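Alpha-rhamnosidase (Dictyoglomus thermophilum, PDB 6I60) probably hydrolyses terminal non-reducing alpha-L-rhamnose residues in alpha-L-rhamnosides. Local coordinates at residues F521-I524 against G525-R528; W561-A564 against Y565-I568; A569-L572 against Y573-G577; E798-T801 against T802-R806; I930-S934 against G935-F939. All coordinates share one frame; numbering follows the deposited sequence.

Overall arrangement
Contacts 1 to 4 all fall in the six-hairpin glycosidase domain, the helical part of this enzyme; contact 5 belongs to the beta-sheets at the C-terminal end. In chain order they run from contact 1 to contact 5. Contact 1 starts helix 524-535. Contacts 2 and 3 follow one another along helix 564-576, at its start and end, with centres about 13 Å apart. Contact 1 packs on both: Tyr527 meets Ile568 and Leu572, and Ile524 meets Tyr576. Contact 4, the loop after helix 792-797, is about 25 to 30 Å from these three, centre to centre. Contact 5 is about 40 Å from contact 4, centre to centre, where the chain passes between two C-terminal sheets.

Contact 1 of 5, residues F521-I524 against G525-R528; sequences FDMI and GFYR
The carbonyl of Met523, the residue just ahead of helix 524-535, accepts a hydrogen bond from the amide of Tyr527 (Tyr527 N to Met523 O 2.8 Å, 161° at the hydrogen), and Arg528 N bonds to Ile524 O at 3.1 Å. The Met523 side chain lies against this first turn. Its chain is bent at both chi2 (-86°) and chi3 (-41°), which curls the terminal methyl back onto the ring of Tyr527. Met523 CE sits over one face of that ring, 3.9 Å from the centroid and offset toward the rim. This is a CH-pi contact. The sulfur approaches the same ring more obliquely, in a Met-aromatic contact. CE also touches Phe526, 3.7 Å from Phe526 CD2, and so fills the corner between the two rings. On the other flank Ile524 and Arg528 run side by side. Ile524 CG1 is 4.1 Å from Arg528 CD, and the guanidinium continues to a salt bridge with Glu38, in the N-terminal immunoglobulin-like region. A water accepts from Gly525 N at 3.1 Å and donates weakly to Asp522 OD2, linking the loop carboxylate to an amide of the first turn. Ala514, Ala517 and Ile518 of helix 514-520 also touch Tyr527.

Contact 2 of 5, residues W561-A564 against Y565-I568; sequences WSTA and YITI
The first turn of helix 564-576 is formed here, where Thr563 and Ala564 meet Thr567 and Ile568 just after the short helix 559-562. Thr563 O is gripped twice by one residue. Thr567 N reaches it at 3.0 Å, nearly along the C=O axis (C=O...N angle 163°). Thr567 OG1 donates to it as well, also at 3.0 Å, but from above the carbonyl plane, 46° out of it. A helical threonine often bonds in this way to the carbonyl four residues earlier. The torsion explains it: OG1 of Thr567 lies beside its own backbone N (chi1 -70°), which turns the hydroxyl back toward Thr563. The OG1 bond gives the hydroxyl of this buried residue a partner and fixes the rotation of the side chain. Thr563's own hydroxyl bonds to Asp637. Across it at about a right angle lies Ile566, whose CD1 is 4.0 Å from Thr563 OG1. One residue further on, Ile568 N bonds to Ala564 O at 3.1 Å. The Ile568 side chain runs past that carbonyl, and its CD1 packs on Ala564 CB at 4.0 Å. Tyr565 N makes a weak bond of 3.5 Å to Ser562 O, which joins the two helices. The Tyr565 ring leads away to an edge-to-face contact with Phe589, and its hydroxyl bonds to His585. Helix 507-512 meets Ala564 through Met507 and Gln511, helix 626-648 packs on Thr563, Ile566 and Thr567, and helix 524-535 packs on Tyr565 and Ile568.

Contact 3 of 5, residues A569-L572 against Y573-G577; sequences AWYL and YQYYG
Tyr573 sets its ring against Trp570, three residues back on the same helix. Tyr573 CD2 stands 4.2 Å from Trp570 CZ3, over one face of the indole near its rim, with the ring planes 57° apart. Gln574 comes next. Its amide N bonds to Trp570 O at 2.9 Å, and its side chain is fully extended, with CG opposite the backbone N (chi1 173°). It therefore runs alongside Tyr571. The carboxamide lies almost coplanar with that ring, and Gln574 OE1 meets the ring edge at Tyr571 CD1, 3.3 Å away. This is the last part of helix 564-576 in the helical glycosidase domain, and its aromatic side chains fan out to different neighbours. Tyr575 N bonds to Tyr571 O at 3.0 Å, while Tyr575 CE2 passes Tyr571 CD1 at 4.3 Å. The two hydroxyls part company: Tyr571 OH bonds to Arg765 and Tyr575 OH to Glu515. Tyr576 has a weak amide bond to Leu572 O, which also lies at the edge of its ring. Tyr576 CD1 packs on Leu572 CD2 at 4.1 Å, and the hydroxyl probably accepts a hydrogen bond from Met523 N ahead of helix 524-535. A leucine in place of Tyr576 would lack this hydroxyl and would probably leave the Met523 amide without its partner. Gly577 then leaves the helix with positive phi (68°).

Contact 4 of 5, residues E798-T801 against T802-R806; sequences EGAT and TLWER
Glu798 and Ala800 pack against the indole of Trp804, in the loop that follows helix 792-797. This apolar side is the tight one. Glu798 CB meets the six-membered ring at its edge, near the ring plane, 3.5 Å from Trp804 CH2. Ala800 CB comes in obliquely, 3.3 Å from Trp804 NE1 and 3.8 Å from Trp804 CE2. The indole reaches them because its CG lies beside the backbone N (chi1 -68°), which swings the ring back toward the helix end. The other side is loose. No direct hydrogen bond joins the two halves. A water bridges them instead, with weak bonds of 3.4 Å both to Gly799 O and from Trp804 NE1. Gly799 is exposed, and the Glu798 carboxylate leads away from the indole to a salt bridge with Lys809. An alanine in place of Trp804 lacks the indole and would probably leave Glu798 CB and Ala800 CB facing a gap and the water without its N-H donor. The turn itself is a Schellman motif: Gly799, with positive phi, is its C-prime residue, and Ala800 N and Gly799 N bond back to Met795 O and Ile796 O. Met795 of helix 792-797 packs on both Ala800 and Trp804. On helix 473-488, Asn481 ND2 bonds to Ala800 O and Thr802 O, while Trp484 touches Thr802. Thr801 OG1 bonds to the amide of Asn371, at the start of strand 371-373.

Contact 5 of 5, residues I930-S934 against G935-F939; sequences IRVGS and GSYNF
The Tyr937 ring carries Val932 over one face and the Gly933 carbonyl at its edge. Val932 CB stands 4.0 Å from the ring centroid, 25° off the normal, in a CH-pi contact displaced toward the rim. Val932 CG2 adds a touch at 3.7 Å from Tyr937 CE1. Gly933 O lies near the ring plane, 3.6 Å from the same CE1. Phe939 is met differently. Val932 CG1 is in the plane of its ring, at the edge, 4.0 Å from Phe939 CZ. Ile930 approaches that ring obliquely with two methyls: CD1 is 3.7 Å from Phe939 CD2, and CG2 is 3.8 Å from Phe939 CE2. Val932 thus splits its branches between the two rings. Tyr937 and Phe939 both have CG beside the backbone N, which sends the rings across in matching directions. Arg931, between the two inward residues, points away and forms salt bridges with Glu922 and Glu895. Gly933 and Ser934 make the bend, and Ser934 OG bonds to the amide of Glu64. Strands 930-932 and 935-939 run roughly antiparallel, at 157°, with their axes 10.1 Å apart, too far for pairing. Each bonds to another partner, 893-899 and 882-888 respectively. The chain crosses from one sheet to the other here, a beta-arch with its apolar side chains facing inward, as in the core of a beta-sandwich.

Contact 1 of 5, residues F521-I524 against G525-R528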
# COMPACT_ATOMS: atom_id res chain seq x y z
N PHE A 521 -0.39 -5.29 6.23
CA PHE A 521 0.92 -5.09 5.64
C PHE A 521 1.58 -3.85 6.24
O PHE A 521 0.91 -2.96 6.77
CB PHE A 521 0.84 -4.96 4.12
CG PHE A 521 -0.13 -5.92 3.48
CD1 PHE A 521 0.18 -7.27 3.38
CD2 PHE A 521 -1.34 -5.48 2.99
CE1 PHE A 521 -0.71 -8.15 2.80
CE2 PHE A 521 -2.23 -6.36 2.41
CZ PHE A 521 -1.92 -7.70 2.31
N ASP A 522 2.91 -3.82 6.16
CA ASP A 522 3.69 -2.64 6.54
C ASP A 522 3.53 -1.59 5.45
O ASP A 522 4.06 -1.75 4.35
CB ASP A 522 5.15 -3.02 6.74
CG ASP A 522 5.98 -1.88 7.29
OD1 ASP A 522 7.07 -2.15 7.85
OD2 ASP A 522 5.56 -0.72 7.16
N MET A 523 2.81 -0.51 5.76
CA MET A 523 2.42 0.47 4.75
C MET A 523 2.95 1.88 5.00
O MET A 523 2.65 2.77 4.20
CB MET A 523 0.89 0.53 4.63
CG MET A 523 0.22 -0.82 4.48
SD MET A 523 0.16 -1.37 2.77
CE MET A 523 -0.26 0.16 1.94
N ILE A 524 3.71 2.11 6.07
CA ILE A 524 4.12 3.47 6.39
C ILE A 524 5.06 4.02 5.32
O ILE A 524 4.99 5.20 4.96
CB ILE A 524 4.75 3.54 7.80
CG1 ILE A 524 5.19 4.97 8.11
CG2 ILE A 524 5.92 2.57 7.92
CD1 ILE A 524 4.91 5.40 9.52
N GLY A 525 5.95 3.18 4.79
CA GLY A 525 6.79 3.61 3.69
C GLY A 525 6.02 3.82 2.41
O GLY A 525 6.34 4.72 1.63
N PHE A 526 4.98 3.01 2.18
CA PHE A 526 4.17 3.15 0.98
C PHE A 526 3.31 4.41 1.04
O PHE A 526 3.21 5.15 0.05
CB PHE A 526 3.29 1.91 0.80
CG PHE A 526 2.60 1.85 -0.53
CD1 PHE A 526 3.26 1.34 -1.64
CD2 PHE A 526 1.30 2.29 -0.67
CE1 PHE A 526 2.62 1.28 -2.87
CE2 PHE A 526 0.65 2.22 -1.89
CZ PHE A 526 1.31 1.72 -2.99
N TYR A 527 2.68 4.67 2.19
CA TYR A 527 1.77 5.80 2.28
C TYR A 527 2.51 7.13 2.34
O TYR A 527 1.98 8.15 1.88
CB TYR A 527 0.86 5.64 3.50
CG TYR A 527 -0.26 4.65 3.27
CD1 TYR A 527 -0.88 4.56 2.03
CD2 TYR A 527 -0.69 3.81 4.29
CE1 TYR A 527 -1.90 3.65 1.82
CE2 TYR A 527 -1.71 2.90 4.08
CZ TYR A 527 -2.31 2.83 2.84
OH TYR A 527 -3.33 1.93 2.62
N ARG A 528 3.72 7.14 2.90
CA ARG A 528 4.51 8.37 2.90
C ARG A 528 4.84 8.82 1.48
O ARG A 528 4.82 10.02 1.18
CB ARG A 528 5.79 8.16 3.71
CG ARG A 528 5.63 8.39 5.20
CD ARG A 528 6.88 7.97 5.96
NE ARG A 528 7.59 9.11 6.52
CZ ARG A 528 8.84 9.44 6.23
NH1 ARG A 528 9.54 8.71 5.36
NH2 ARG A 528 9.40 10.50 6.79
O HOH W 1 7.36 0.46 5.20

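Contact 2 of 5, residues W561-A564 against Y565-I568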
# COMPACT_ATOMS: atom_id res chain seq x y z
N TRP A 561 -13.74 11.29 -1.67
CA TRP A 561 -12.51 10.86 -2.32
C TRP A 561 -11.31 11.67 -1.84
O TRP A 561 -10.30 11.09 -1.40
CB TRP A 561 -12.66 10.99 -3.85
CG TRP A 561 -13.09 9.72 -4.53
CD1 TRP A 561 -12.44 9.08 -5.54
CD2 TRP A 561 -14.28 8.96 -4.27
NE1 TRP A 561 -13.14 7.96 -5.92
CE2 TRP A 561 -14.27 7.86 -5.15
CE3 TRP A 561 -15.34 9.10 -3.37
CZ2 TRP A 561 -15.29 6.91 -5.16
CZ3 TRP A 561 -16.35 8.15 -3.38
CH2 TRP A 561 -16.31 7.07 -4.27
N SER A 562 -11.40 13.00 -1.89
CA SER A 562 -10.29 13.86 -1.52
C SER A 562 -9.94 13.79 -0.04
O SER A 562 -8.89 14.30 0.36
CB SER A 562 -10.59 15.31 -1.90
OG SER A 562 -10.70 15.45 -3.31
N THR A 563 -10.79 13.17 0.78
CA THR A 563 -10.49 13.00 2.20
C THR A 563 -9.30 12.09 2.45
O THR A 563 -8.84 11.99 3.59
CB THR A 563 -11.71 12.46 2.94
OG1 THR A 563 -11.49 12.54 4.35
CG2 THR A 563 -11.96 11.01 2.55
N ALA A 564 -8.79 11.42 1.41
CA ALA A 564 -7.66 10.51 1.58
C ALA A 564 -6.39 11.22 2.02
O ALA A 564 -5.49 10.57 2.56
CB ALA A 564 -7.41 9.75 0.27
N TYR A 565 -6.29 12.53 1.79
CA TYR A 565 -5.09 13.26 2.20
C TYR A 565 -4.96 13.29 3.72
O TYR A 565 -3.93 12.89 4.27
CB TYR A 565 -5.12 14.68 1.63
CG TYR A 565 -3.77 15.36 1.61
CD1 TYR A 565 -2.60 14.62 1.78
CD2 TYR A 565 -3.66 16.73 1.43
CE1 TYR A 565 -1.36 15.24 1.76
CE2 TYR A 565 -2.42 17.35 1.41
CZ TYR A 565 -1.28 16.60 1.58
OH TYR A 565 -0.05 17.22 1.56
N ILE A 566 -6.00 13.77 4.41
CA ILE A 566 -5.92 13.85 5.87
C ILE A 566 -6.16 12.50 6.52
O ILE A 566 -5.61 12.22 7.59
CB ILE A 566 -6.92 14.90 6.40
CG1 ILE A 566 -8.33 14.55 5.94
CG2 ILE A 566 -6.55 16.28 5.92
CD1 ILE A 566 -9.32 14.58 7.05
N THR A 567 -6.97 11.64 5.90
CA THR A 567 -7.30 10.35 6.52
C THR A 567 -6.09 9.44 6.55
O THR A 567 -5.74 8.90 7.61
CB THR A 567 -8.46 9.69 5.77
OG1 THR A 567 -9.67 10.42 6.00
CG2 THR A 567 -8.64 8.25 6.23
N ILE A 568 -5.43 9.25 5.41
CA ILE A 568 -4.25 8.39 5.36
C ILE A 568 -3.15 8.94 6.26
O ILE A 568 -2.45 8.19 6.95
CB ILE A 568 -3.78 8.20 3.91
CG1 ILE A 568 -4.83 7.44 3.11
CG2 ILE A 568 -2.45 7.47 3.87
CD1 ILE A 568 -4.54 7.38 1.62

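Contact 3 of 5, residues A569-L572 against Y573-G577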
# COMPACT_ATOMS: atom_id res chain seq x y z
N ALA A 569 -2.99 10.27 6.28
CA ALA A 569 -2.00 10.87 7.15
C ALA A 569 -2.35 10.65 8.62
O ALA A 569 -1.46 10.36 9.43
CB ALA A 569 -1.87 12.37 6.85
N TRP A 570 -3.63 10.76 8.97
CA TRP A 570 -4.04 10.48 10.34
C TRP A 570 -3.86 9.01 10.69
O TRP A 570 -3.57 8.67 11.84
CB TRP A 570 -5.50 10.89 10.55
CG TRP A 570 -6.04 10.54 11.90
CD1 TRP A 570 -6.81 9.46 12.22
CD2 TRP A 570 -5.84 11.27 13.12
NE1 TRP A 570 -7.10 9.47 13.56
CE2 TRP A 570 -6.52 10.57 14.14
CE3 TRP A 570 -5.16 12.44 13.45
CZ2 TRP A 570 -6.54 11.00 15.46
CZ3 TRP A 570 -5.18 12.87 14.77
CH2 TRP A 570 -5.87 12.15 15.76
N TYR A 571 -4.01 8.12 9.70
CA TYR A 571 -3.76 6.70 9.94
C TYR A 571 -2.30 6.45 10.26
O TYR A 571 -1.98 5.62 11.13
CB TYR A 571 -4.19 5.88 8.72
CG TYR A 571 -5.67 5.56 8.68
CD1 TYR A 571 -6.43 5.55 9.84
CD2 TYR A 571 -6.30 5.27 7.47
CE1 TYR A 571 -7.78 5.26 9.80
CE2 TYR A 571 -7.65 4.98 7.43
CZ TYR A 571 -8.39 4.98 8.59
OH TYR A 571 -9.73 4.69 8.55
N LEU A 572 -1.39 7.16 9.59
CA LEU A 572 0.04 6.98 9.84
C LEU A 572 0.42 7.40 11.25
O LEU A 572 1.37 6.85 11.83
CB LEU A 572 0.85 7.76 8.81
CG LEU A 572 0.74 7.27 7.37
CD1 LEU A 572 1.73 8.00 6.48
CD2 LEU A 572 0.97 5.76 7.31
N TYR A 573 -0.30 8.37 11.83
CA TYR A 573 -0.05 8.75 13.21
C TYR A 573 -0.77 7.84 14.19
O TYR A 573 -0.28 7.60 15.30
CB TYR A 573 -0.46 10.21 13.44
CG TYR A 573 -0.46 10.61 14.90
CD1 TYR A 573 0.73 10.77 15.59
CD2 TYR A 573 -1.65 10.83 15.58
CE1 TYR A 573 0.75 11.14 16.92
CE2 TYR A 573 -1.65 11.20 16.92
CZ TYR A 573 -0.45 11.35 17.58
OH TYR A 573 -0.43 11.71 18.91
N GLN A 574 -1.93 7.30 13.80
CA GLN A 574 -2.72 6.48 14.72
C GLN A 574 -2.08 5.11 14.92
O GLN A 574 -1.99 4.62 16.05
CB GLN A 574 -4.15 6.33 14.19
CG GLN A 574 -5.01 5.35 14.97
CD GLN A 574 -6.37 5.12 14.32
OE1 GLN A 574 -6.50 5.10 13.10
NE2 GLN A 574 -7.40 4.94 15.15
N TYR A 575 -1.62 4.48 13.84
CA TYR A 575 -1.12 3.11 13.90
C TYR A 575 0.40 3.02 13.95
O TYR A 575 0.93 1.92 14.18
CB TYR A 575 -1.65 2.31 12.71
CG TYR A 575 -3.10 1.90 12.85
CD1 TYR A 575 -3.46 0.88 13.72
CD2 TYR A 575 -4.10 2.53 12.13
CE1 TYR A 575 -4.79 0.50 13.86
CE2 TYR A 575 -5.42 2.16 12.26
CZ TYR A 575 -5.76 1.14 13.13
OH TYR A 575 -7.08 0.77 13.27
N TYR A 576 1.11 4.12 13.74
CA TYR A 576 2.57 4.11 13.80
C TYR A 576 3.16 5.16 14.73
O TYR A 576 4.35 5.07 15.04
CB TYR A 576 3.17 4.31 12.40
CG TYR A 576 2.82 3.22 11.41
CD1 TYR A 576 1.77 3.38 10.52
CD2 TYR A 576 3.55 2.04 11.36
CE1 TYR A 576 1.45 2.39 9.61
CE2 TYR A 576 3.24 1.04 10.45
CZ TYR A 576 2.19 1.22 9.58
OH TYR A 576 1.87 0.24 8.67
N GLY A 577 2.38 6.14 15.18
CA GLY A 577 2.91 7.18 16.04
C GLY A 577 3.89 8.10 15.35
O GLY A 577 4.90 8.48 15.96

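Contact 4 of 5, residues E798-T801 against T802-R806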
# COMPACT_ATOMS: atom_id res chain seq x y z
N GLU A 798 -19.79 -17.56 -5.71
CA GLU A 798 -19.78 -17.45 -7.16
C GLU A 798 -18.37 -17.52 -7.75
O GLU A 798 -18.18 -17.16 -8.92
CB GLU A 798 -20.46 -16.15 -7.60
CG GLU A 798 -21.97 -16.17 -7.48
CD GLU A 798 -22.63 -17.08 -8.51
OE1 GLU A 798 -21.98 -17.40 -9.53
OE2 GLU A 798 -23.79 -17.48 -8.30
N GLY A 799 -17.39 -17.97 -6.97
CA GLY A 799 -16.07 -18.25 -7.50
C GLY A 799 -15.08 -17.11 -7.44
O GLY A 799 -14.13 -17.10 -8.24
N ALA A 800 -15.25 -16.16 -6.53
CA ALA A 800 -14.35 -15.02 -6.44
C ALA A 800 -13.17 -15.37 -5.54
O ALA A 800 -13.36 -15.79 -4.39
CB ALA A 800 -15.08 -13.79 -5.90
N THR A 801 -11.96 -15.22 -6.07
CA THR A 801 -10.75 -15.33 -5.27
C THR A 801 -10.26 -13.98 -4.77
O THR A 801 -9.31 -13.93 -3.98
CB THR A 801 -9.63 -16.02 -6.06
OG1 THR A 801 -9.67 -15.59 -7.42
CG2 THR A 801 -9.80 -17.54 -6.00
N THR A 802 -10.87 -12.89 -5.23
CA THR A 802 -10.61 -11.56 -4.71
C THR A 802 -11.97 -10.92 -4.44
O THR A 802 -12.99 -11.61 -4.28
CB THR A 802 -9.74 -10.74 -5.67
OG1 THR A 802 -10.22 -10.91 -7.02
CG2 THR A 802 -8.29 -11.18 -5.60
N LEU A 803 -12.02 -9.60 -4.41
CA LEU A 803 -13.25 -8.87 -4.17
C LEU A 803 -13.72 -8.20 -5.45
O LEU A 803 -12.91 -7.76 -6.28
CB LEU A 803 -13.07 -7.83 -3.06
CG LEU A 803 -13.73 -8.19 -1.73
CD1 LEU A 803 -13.17 -9.49 -1.18
CD2 LEU A 803 -13.56 -7.06 -0.72
N TRP A 804 -15.04 -8.14 -5.62
CA TRP A 804 -15.64 -7.58 -6.82
C TRP A 804 -15.81 -6.07 -6.69
O TRP A 804 -15.81 -5.50 -5.60
CB TRP A 804 -17.01 -8.21 -7.09
CG TRP A 804 -16.95 -9.64 -7.48
CD1 TRP A 804 -15.85 -10.34 -7.87
CD2 TRP A 804 -18.05 -10.56 -7.53
NE1 TRP A 804 -16.19 -11.64 -8.15
CE2 TRP A 804 -17.53 -11.80 -7.96
CE3 TRP A 804 -19.41 -10.45 -7.26
CZ2 TRP A 804 -18.34 -12.93 -8.11
CZ3 TRP A 804 -20.21 -11.57 -7.41
CH2 TRP A 804 -19.67 -12.79 -7.84
N GLU A 805 -15.97 -5.42 -7.85
CA GLU A 805 -16.31 -4.00 -7.87
C GLU A 805 -17.77 -3.78 -7.51
O GLU A 805 -18.10 -2.78 -6.86
CB GLU A 805 -16.00 -3.42 -9.25
CG GLU A 805 -16.42 -1.97 -9.44
CD GLU A 805 -15.93 -1.39 -10.75
OE1 GLU A 805 -15.50 -2.17 -11.62
OE2 GLU A 805 -15.96 -0.15 -10.90
N ARG A 806 -18.66 -4.69 -7.90
CA ARG A 806 -20.08 -4.57 -7.66
C ARG A 806 -20.59 -5.79 -6.91
O ARG A 806 -20.01 -6.88 -6.99
CB ARG A 806 -20.86 -4.41 -8.97
CG ARG A 806 -20.07 -3.70 -10.06
CD ARG A 806 -20.31 -2.21 -10.01
NE ARG A 806 -21.72 -1.90 -9.80
CZ ARG A 806 -22.62 -1.82 -10.77
NH1 ARG A 806 -22.25 -2.01 -12.03
NH2 ARG A 806 -23.88 -1.54 -10.48
O HOH W 2 -14.89 -14.22 -9.95

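Contact 5 of 5, residues I930-S934 against G935-F939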
# COMPACT_ATOMS: atom_id res chain seq x y z
N ILE A 930 -9.30 -5.07 32.76
CA ILE A 930 -8.01 -5.42 33.33
C ILE A 930 -6.95 -4.58 32.63
O ILE A 930 -6.92 -4.51 31.39
CB ILE A 930 -7.70 -6.92 33.18
CG1 ILE A 930 -8.82 -7.76 33.80
CG2 ILE A 930 -6.36 -7.26 33.81
CD1 ILE A 930 -8.86 -9.19 33.29
N ARG A 931 -6.08 -3.95 33.41
CA ARG A 931 -5.01 -3.11 32.89
C ARG A 931 -3.68 -3.79 33.17
O ARG A 931 -3.36 -4.08 34.33
CB ARG A 931 -5.05 -1.72 33.53
CG ARG A 931 -6.13 -0.82 32.96
CD ARG A 931 -6.43 0.34 33.88
NE ARG A 931 -7.85 0.68 33.90
CZ ARG A 931 -8.47 1.33 32.92
NH1 ARG A 931 -7.80 1.72 31.84
NH2 ARG A 931 -9.77 1.59 33.02
N VAL A 932 -2.91 -4.05 32.12
CA VAL A 932 -1.62 -4.73 32.22
C VAL A 932 -0.57 -3.92 31.46
O VAL A 932 -0.89 -3.00 30.71
CB VAL A 932 -1.68 -6.18 31.69
CG1 VAL A 932 -2.76 -6.98 32.40
CG2 VAL A 932 -1.90 -6.19 30.18
N GLY A 933 0.69 -4.29 31.67
CA GLY A 933 1.79 -3.70 30.94
C GLY A 933 2.36 -4.66 29.91
O GLY A 933 1.62 -5.47 29.35
N SER A 934 3.66 -4.58 29.67
CA SER A 934 4.30 -5.46 28.70
C SER A 934 4.36 -6.90 29.21
O SER A 934 4.47 -7.14 30.42
CB SER A 934 5.70 -4.96 28.36
OG SER A 934 6.59 -5.10 29.46
N GLY A 935 4.27 -7.84 28.29
CA GLY A 935 4.36 -9.26 28.59
C GLY A 935 3.18 -10.03 28.04
O GLY A 935 2.29 -9.49 27.39
N SER A 936 3.19 -11.33 28.32
CA SER A 936 2.13 -12.24 27.90
C SER A 936 1.29 -12.65 29.11
O SER A 936 1.83 -12.94 30.18
CB SER A 936 2.71 -13.49 27.22
OG SER A 936 3.70 -13.14 26.28
N TYR A 937 -0.03 -12.67 28.93
CA TYR A 937 -0.95 -12.97 30.01
C TYR A 937 -2.03 -13.91 29.52
O TYR A 937 -2.43 -13.87 28.35
CB TYR A 937 -1.59 -11.70 30.58
CG TYR A 937 -0.60 -10.65 31.02
CD1 TYR A 937 -0.15 -9.67 30.14
CD2 TYR A 937 -0.11 -10.62 32.32
CE1 TYR A 937 0.75 -8.71 30.54
CE2 TYR A 937 0.79 -9.66 32.73
CZ TYR A 937 1.22 -8.70 31.83
OH TYR A 937 2.11 -7.74 32.23
N ASN A 938 -2.51 -14.76 30.42
CA ASN A 938 -3.59 -15.70 30.15
C ASN A 938 -4.72 -15.45 31.15
O ASN A 938 -4.50 -15.54 32.36
CB ASN A 938 -3.10 -17.15 30.25
CG ASN A 938 -2.06 -17.48 29.20
OD1 ASN A 938 -0.91 -17.05 29.30
ND2 ASN A 938 -2.45 -18.26 28.20
N PHE A 939 -5.90 -15.15 30.64
CA PHE A 939 -7.07 -14.87 31.46
C PHE A 939 -8.12 -15.96 31.25
O PHE A 939 -8.31 -16.44 30.13
CB PHE A 939 -7.65 -13.49 31.14
CG PHE A 939 -6.67 -12.37 31.33
CD1 PHE A 939 -6.00 -11.82 30.25
CD2 PHE A 939 -6.41 -11.87 32.59
CE1 PHE A 939 -5.10 -10.79 30.42
CE2 PHE A 939 -5.51 -10.83 32.77
CZ PHE A 939 -4.85 -10.30 31.68